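Side-chain contacts in HTH-type transcriptional regulator mcbR (Escherichia coli UMEA 3718-1, PDB 4P9F), which represses the mcbA gene by binding its promoter, which prevents colanic acid overproduction and is important for biofilm formation: residues 128-131 / 132-136; 122-125 / 126-129; 84-87 / 88-91. All blocks are in the same frame, centred on the assembly; numbering follows the deposited sequence.

Overall arrangement
Along the chain, interaction 3 comes first. It spans two turns of helix 73-95, and one face of it, E85, L86 and M89, meets the second subunit. Interaction 2 follows on the opening turns of helix 122-138, and interaction 1 runs on from it along the same helix. These two overlap at V128 and N129. All three are local contacts inside single helices, so none closes a long loop and none encloses another. Interactions 1 and 3 touch, tying helix 122-138 to helix 73-95: R133 NH1 forms a salt bridge with E87 OE1 at 3.0 Å, and I136 packs on V91. Interactions 2 and 3 stay about 7 Å apart at their nearest atoms. All lie in the helical FCD domain.

Interaction 1. Residues 128-131 / 132-136; sequences VNRL and FRLAI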
loop_
_atom_site.group_PDB
_atom_site.type_symbol
_atom_site.label_atom_id
_atom_site.label_comp_id
_atom_site.label_asym_id
_atom_site.label_seq_id
_atom_site.Cartn_x
_atom_site.Cartn_y
_atom_site.Cartn_z
ATOM N N VAL A 128 -0.645 -11.661 -18.469
ATOM C CA VAL A 128 -1.002 -12.972 -17.939
ATOM C C VAL A 128 -0.206 -13.268 -16.647
ATOM O O VAL A 128 -0.760 -13.842 -15.711
ATOM C CB VAL A 128 -0.791 -14.095 -18.992
ATOM C CG1 VAL A 128 -1.063 -15.454 -18.382
ATOM C CG2 VAL A 128 -1.733 -13.883 -20.178
ATOM N N ASN A 129 1.068 -12.867 -16.579
ATOM C CA ASN A 129 1.836 -13.030 -15.332
ATOM C C ASN A 129 1.132 -12.344 -14.154
ATOM O O ASN A 129 0.973 -12.925 -13.074
ATOM C CB ASN A 129 3.260 -12.484 -15.501
ATOM C CG ASN A 129 3.945 -12.181 -14.172
ATOM O OD1 ASN A 129 4.099 -11.028 -13.799
ATOM N ND2 ASN A 129 4.334 -13.212 -13.449
ATOM N N ARG A 130 0.672 -11.125 -14.409
ATOM C CA ARG A 130 -0.118 -10.336 -13.468
ATOM C C ARG A 130 -1.399 -11.053 -13.044
ATOM O O ARG A 130 -1.672 -11.205 -11.851
ATOM C CB ARG A 130 -0.446 -8.984 -14.120
ATOM C CG ARG A 130 -1.029 -7.910 -13.228
ATOM C CD ARG A 130 -1.473 -6.726 -14.096
ATOM N NE ARG A 130 -2.588 -7.107 -14.976
ATOM C CZ ARG A 130 -3.869 -7.096 -14.626
ATOM N NH1 ARG A 130 -4.227 -6.761 -13.391
ATOM N NH2 ARG A 130 -4.792 -7.457 -15.502
ATOM N N LEU A 131 -2.162 -11.512 -14.033
ATOM C CA LEU A 131 -3.441 -12.172 -13.792
ATOM C C LEU A 131 -3.246 -13.470 -13.012
ATOM O O LEU A 131 -4.041 -13.823 -12.145
ATOM C CB LEU A 131 -4.127 -12.463 -15.126
ATOM C CG LEU A 131 -4.794 -11.280 -15.828
ATOM C CD1 LEU A 131 -5.441 -11.737 -17.123
ATOM C CD2 LEU A 131 -5.800 -10.578 -14.922
ATOM N N PHE A 132 -2.181 -14.185 -13.344
ATOM C CA PHE A 132 -1.845 -15.436 -12.684
ATOM C C PHE A 132 -1.551 -15.194 -11.199
ATOM O O PHE A 132 -2.141 -15.830 -10.322
ATOM C CB PHE A 132 -0.644 -16.080 -13.390
ATOM C CG PHE A 132 -0.143 -17.355 -12.746
ATOM C CD1 PHE A 132 -0.781 -18.569 -12.983
ATOM C CD2 PHE A 132 0.981 -17.338 -11.933
ATOM C CE1 PHE A 132 -0.322 -19.748 -12.402
ATOM C CE2 PHE A 132 1.461 -18.519 -11.348
ATOM C CZ PHE A 132 0.805 -19.724 -11.581
ATOM N N ARG A 133 -0.650 -14.264 -10.910
ATOM C CA ARG A 133 -0.287 -14.044 -9.517
ATOM C C ARG A 133 -1.456 -13.451 -8.722
ATOM O O ARG A 133 -1.692 -13.823 -7.577
ATOM C CB ARG A 133 0.937 -13.130 -9.389
ATOM C CG ARG A 133 2.289 -13.855 -9.535
ATOM C CD ARG A 133 3.434 -12.901 -9.169
ATOM N NE ARG A 133 4.376 -12.643 -10.242
ATOM C CZ ARG A 133 5.380 -11.783 -10.134
ATOM N NH1 ARG A 133 5.548 -11.115 -9.002
ATOM N NH2 ARG A 133 6.211 -11.587 -11.152
ATOM N N LEU A 134 -2.214 -12.558 -9.346
ATOM C CA LEU A 134 -3.337 -11.938 -8.658
ATOM C C LEU A 134 -4.435 -12.950 -8.342
ATOM O O LEU A 134 -5.046 -12.883 -7.283
ATOM C CB LEU A 134 -3.902 -10.794 -9.490
ATOM C CG LEU A 134 -4.725 -9.773 -8.710
ATOM C CD1 LEU A 134 -3.946 -9.264 -7.522
ATOM C CD2 LEU A 134 -5.130 -8.633 -9.617
ATOM N N ALA A 135 -4.662 -13.898 -9.250
ATOM C CA ALA A 135 -5.614 -14.966 -9.016
ATOM C C ALA A 135 -5.208 -15.770 -7.787
ATOM O O ALA A 135 -6.057 -16.193 -6.994
ATOM C CB ALA A 135 -5.722 -15.881 -10.243
ATOM N N ILE A 136 -3.911 -15.989 -7.634
ATOM C CA ILE A 136 -3.411 -16.661 -6.448
ATOM C C ILE A 136 -3.680 -15.807 -5.215
ATOM O O ILE A 136 -4.297 -16.269 -4.248
ATOM C CB ILE A 136 -1.891 -16.947 -6.547
ATOM C CG1 ILE A 136 -1.601 -17.927 -7.696
ATOM C CG2 ILE A 136 -1.368 -17.517 -5.236
ATOM C CD1 ILE A 136 -0.110 -18.035 -8.040
#
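F132 N bonds to V128 O at 2.8 Å, one of four successive i to i+4 backbone hydrogen bonds in this part of an alpha-helix. The helix, 122-138, belongs to the FCD domain, the helical effector domain of this GntR subfamily. The tightly packed part is V128, F132, R133 and L134, buried on more than one face of the helix. F132 CB rests against V128 O at 3.2 Å. With CG anti to the backbone N (chi1 177°), the ring leads away from residues 128-131 and packs on L110 and L182 of neighbouring helices. R133 is buried although charged. L198, I201, M202 and W153 lie about its side chain, and NH1 makes a salt bridge with E87. The amide of N129 comes up to the NE and NH2 side of the same guanidinium, with the two planes 69° apart. E87 probably offsets part of the arginine's charge.

The looser part holds R130, L131 and A135, all partly exposed. A135 CB lies 3.3 Å from L131 O, and the side chain packs on L106 of helix 100-119. R130 turns its polar end back along the helix, where NH2 bonds to N127 OD1. Its guanidinium only grazes the buried L134: R130 NH1 and L134 CD2 are 4.3 Å apart.

Interaction 2. Residues 122-125 / 126-129; sequences MEQI and INVN
I126 N bonds to M122 O at 3.0 Å, and N127, V128 and N129 repeat the i to i+4 pattern onto E123, Q124 and I125 with N-H...O angles of 158° to 165°. The side chains sort by face. On the buried one, I126 CD1 meets CG of the selenomethionine M122 at 4.0 Å, the two chains crossing at a slant. I126 has CG1 beside its backbone N (chi1 -66°), which lays that branch against M122 O at 3.3 Å. M122 bends at its second and third torsions. I126 also packs on L160, L163 and Y164. With I126 replaced by alanine, a gap would probably open beside M122, and L163 and Y164 would lose an apolar neighbour.

These are the first two turns of helix 122-138 in the FCD domain. The next face is polar. Q124 and N127 lie side by side and point the same way, with their amide planes 45° apart. Q124 OE1 and N127 ND2 are 3.6 Å apart. At the root of the second amide, N127 CB sits 3.3 Å from E123 O. N127 OD1 also accepts a hydrogen bond from H16 NE2. H16 sits on helix 6-19, in the GntR-family region that carries the DNA-binding helix-turn-helix, so this bond ties that region to the FCD domain.

Toward helix 100-119, I125 and Q124 both rest on A116. V128 CG2 tucks in close to Q124 O at 3.1 Å, and the amide NE2 of Q124 passes across the same methyl at 3.9 Å. One residue further on, N129 CB lies 3.4 Å from I125 O.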
loop_
_atom_site.group_PDB
_atom_site.type_symbol
_atom_site.label_atom_id
_atom_site.label_comp_id
_atom_site.label_asym_id
_atom_site.label_seq_id
_atom_site.Cartn_x
_atom_site.Cartn_y
_atom_site.Cartn_z
HETATM N N MSE A 122 4.601 -9.576 -26.006
HETATM C CA MSE A 122 5.197 -9.154 -24.751
HETATM C C MSE A 122 4.136 -8.628 -23.799
HETATM O O MSE A 122 4.200 -8.884 -22.603
HETATM C CB MSE A 122 6.271 -8.093 -24.971
HETATM C CG MSE A 122 6.845 -7.553 -23.647
HETATM SE SE MSE A 122 7.802 -8.906 -22.628
HETATM C CE MSE A 122 9.450 -8.893 -23.647
ATOM N N GLU A 123 3.154 -7.901 -24.325
ATOM C CA GLU A 123 2.113 -7.337 -23.466
ATOM C C GLU A 123 1.290 -8.430 -22.770
ATOM O O GLU A 123 1.000 -8.340 -21.578
ATOM C CB GLU A 123 1.205 -6.409 -24.267
ATOM C CG GLU A 123 0.132 -5.787 -23.403
ATOM C CD GLU A 123 -0.811 -4.905 -24.204
ATOM O OE1 GLU A 123 -0.572 -4.739 -25.417
ATOM O OE2 GLU A 123 -1.795 -4.399 -23.625
ATOM N N GLN A 124 0.952 -9.468 -23.522
ATOM C CA GLN A 124 0.206 -10.606 -23.006
ATOM C C GLN A 124 1.018 -11.406 -21.992
ATOM O O GLN A 124 0.476 -11.879 -20.999
ATOM C CB GLN A 124 -0.227 -11.497 -24.170
ATOM C CG GLN A 124 -1.622 -11.185 -24.655
ATOM C CD GLN A 124 -2.677 -11.481 -23.597
ATOM O OE1 GLN A 124 -3.050 -10.610 -22.795
ATOM N NE2 GLN A 124 -3.172 -12.720 -23.599
ATOM N N ILE A 125 2.318 -11.538 -22.225
ATOM C CA ILE A 125 3.212 -12.154 -21.245
ATOM C C ILE A 125 3.154 -11.397 -19.911
ATOM O O ILE A 125 3.014 -11.974 -18.826
ATOM C CB ILE A 125 4.676 -12.161 -21.734
ATOM C CG1 ILE A 125 4.843 -13.081 -22.947
ATOM C CG2 ILE A 125 5.632 -12.558 -20.588
ATOM C CD1 ILE A 125 6.230 -13.063 -23.513
ATOM N N ILE A 126 3.284 -10.085 -20.005
ATOM C CA ILE A 126 3.244 -9.262 -18.814
ATOM C C ILE A 126 1.875 -9.359 -18.143
ATOM O O ILE A 126 1.781 -9.596 -16.938
ATOM C CB ILE A 126 3.578 -7.810 -19.163
ATOM C CG1 ILE A 126 5.041 -7.735 -19.627
ATOM C CG2 ILE A 126 3.365 -6.911 -17.966
ATOM C CD1 ILE A 126 5.470 -6.370 -20.138
ATOM N N ASN A 127 0.819 -9.236 -18.942
ATOM C CA ASN A 127 -0.532 -9.235 -18.406
ATOM C C ASN A 127 -0.941 -10.564 -17.781
ATOM O O ASN A 127 -1.514 -10.592 -16.685
ATOM C CB ASN A 127 -1.538 -8.845 -19.489
ATOM C CG ASN A 127 -2.940 -8.671 -18.922
ATOM O OD1 ASN A 127 -3.138 -7.945 -17.940
ATOM N ND2 ASN A 127 -3.918 -9.313 -19.544
ATOM N N VAL A 128 -0.645 -11.661 -18.469
ATOM C CA VAL A 128 -1.002 -12.972 -17.939
ATOM C C VAL A 128 -0.206 -13.268 -16.647
ATOM O O VAL A 128 -0.760 -13.842 -15.711
ATOM C CB VAL A 128 -0.791 -14.095 -18.992
ATOM C CG1 VAL A 128 -1.063 -15.454 -18.382
ATOM C CG2 VAL A 128 -1.733 -13.883 -20.178
ATOM N N ASN A 129 1.068 -12.867 -16.579
ATOM C CA ASN A 129 1.836 -13.030 -15.332
ATOM C C ASN A 129 1.132 -12.344 -14.154
ATOM O O ASN A 129 0.973 -12.925 -13.074
ATOM C CB ASN A 129 3.260 -12.484 -15.501
ATOM C CG ASN A 129 3.945 -12.181 -14.172
ATOM O OD1 ASN A 129 4.099 -11.028 -13.799
ATOM N ND2 ASN A 129 4.334 -13.212 -13.449
#

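Interaction 3. Residues 84-87 / 88-91; sequences YELE and LMAV
The ring of Y84 has the methyl L88 CD1 over one face, and the carboxylate oxygen E85 OE2 lies in the ring plane at its edge. The methyl makes a CH-pi contact, with L88 CD1 3.6 Å from the Y84 ring centroid and 24° off the normal. It is offset toward the hydroxyl end, so its nearest ring atom is Y84 CZ, at 3.3 Å. Y84 has CG beside its own carbonyl carbon (chi1 179°), which brings the ring to the following turn. L88 CG also lies 3.2 Å from Y84 O.

The carboxylate of E87 is the other flat group, and it is buried. OE1 takes a hydrogen bond from Y137 OH and a salt bridge from R133. OE2 takes a salt bridge from R83 and a hydrogen bond from W153 NE1. These should hold the group against turning, and the two arginines probably favour its charged form.

Apolar packing links the next pair. L86 and M89, a selenomethionine, lie side by side and point the same way, with L86 CD2 and M89 CE 3.6 Å apart. This patch faces the dimer partner: L86 packs on L86 of the second subunit, and M89 on its E85.

Four i to i+4 backbone bonds run through this part of helix 73-95, which is set among the helices of the FCD domain. L86 and A90 meet helix 143-156, Y84, L88 and V91 meet helix 191-210, and A90 and V91 rest on Y137 and I136 of helix 122-138.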
loop_
_atom_site.group_PDB
_atom_site.type_symbol
_atom_site.label_atom_id
_atom_site.label_comp_id
_atom_site.label_asym_id
_atom_site.label_seq_id
_atom_site.Cartn_x
_atom_site.Cartn_y
_atom_site.Cartn_z
ATOM N N TYR A 84 8.075 -7.701 -2.101
ATOM C CA TYR A 84 8.636 -9.003 -1.773
ATOM C C TYR A 84 7.924 -9.581 -0.555
ATOM O O TYR A 84 7.354 -10.665 -0.633
ATOM C CB TYR A 84 10.134 -8.892 -1.515
ATOM C CG TYR A 84 10.810 -10.198 -1.150
ATOM C CD1 TYR A 84 11.259 -11.081 -2.131
ATOM C CD2 TYR A 84 11.001 -10.543 0.178
ATOM C CE1 TYR A 84 11.894 -12.283 -1.779
ATOM C CE2 TYR A 84 11.631 -11.728 0.536
ATOM C CZ TYR A 84 12.077 -12.593 -0.442
ATOM O OH TYR A 84 12.693 -13.765 -0.060
ATOM N N GLU A 85 7.898 -8.829 0.547
ATOM C CA GLU A 85 7.228 -9.301 1.756
ATOM C C GLU A 85 5.740 -9.508 1.560
ATOM O O GLU A 85 5.192 -10.500 2.034
ATOM C CB GLU A 85 7.458 -8.347 2.929
ATOM C CG GLU A 85 8.913 -8.159 3.264
ATOM C CD GLU A 85 9.580 -9.445 3.743
ATOM O OE1 GLU A 85 8.881 -10.320 4.303
ATOM O OE2 GLU A 85 10.810 -9.572 3.571
ATOM N N LEU A 86 5.084 -8.582 0.863
ATOM C CA LEU A 86 3.632 -8.653 0.732
ATOM C C LEU A 86 3.185 -9.815 -0.142
ATOM O O LEU A 86 2.211 -10.500 0.184
ATOM C CB LEU A 86 3.087 -7.347 0.158
ATOM C CG LEU A 86 3.348 -6.113 1.038
ATOM C CD1 LEU A 86 2.677 -4.835 0.487
ATOM C CD2 LEU A 86 2.942 -6.369 2.503
ATOM N N GLU A 87 3.890 -10.043 -1.249
ATOM C CA GLU A 87 3.502 -11.093 -2.181
ATOM C C GLU A 87 3.783 -12.497 -1.605
ATOM O O GLU A 87 2.994 -13.417 -1.795
ATOM C CB GLU A 87 4.217 -10.891 -3.530
ATOM C CG GLU A 87 3.733 -9.611 -4.269
ATOM C CD GLU A 87 4.238 -9.509 -5.712
ATOM O OE1 GLU A 87 4.182 -10.510 -6.454
ATOM O OE2 GLU A 87 4.700 -8.432 -6.094
ATOM N N LEU A 88 4.882 -12.635 -0.868
ATOM C CA LEU A 88 5.186 -13.889 -0.200
ATOM C C LEU A 88 4.156 -14.165 0.897
ATOM O O LEU A 88 3.772 -15.311 1.136
ATOM C CB LEU A 88 6.598 -13.859 0.384
ATOM C CG LEU A 88 7.734 -13.882 -0.651
ATOM C CD1 LEU A 88 9.093 -14.037 0.023
ATOM C CD2 LEU A 88 7.507 -14.975 -1.660
HETATM N N MSE A 89 3.713 -13.110 1.569
HETATM C CA MSE A 89 2.658 -13.243 2.575
HETATM C C MSE A 89 1.349 -13.661 1.920
HETATM O O MSE A 89 0.652 -14.560 2.410
HETATM C CB MSE A 89 2.455 -11.921 3.337
HETATM C CG MSE A 89 1.362 -11.964 4.406
HETATM SE SE MSE A 89 0.939 -10.151 5.098
HETATM C CE MSE A 89 2.610 -9.260 4.652
ATOM N N ALA A 90 1.016 -12.998 0.816
ATOM C CA ALA A 90 -0.182 -13.336 0.070
ATOM C C ALA A 90 -0.156 -14.791 -0.401
ATOM O O ALA A 90 -1.139 -15.513 -0.242
ATOM C CB ALA A 90 -0.361 -12.389 -1.136
ATOM N N VAL A 91 0.961 -15.227 -0.977
ATOM C CA VAL A 91 0.999 -16.586 -1.533
ATOM C C VAL A 91 0.888 -17.652 -0.433
ATOM O O VAL A 91 0.248 -18.670 -0.652
ATOM C CB VAL A 91 2.283 -16.827 -2.396
ATOM C CG1 VAL A 91 3.527 -17.049 -1.535
ATOM C CG2 VAL A 91 2.076 -17.997 -3.332
#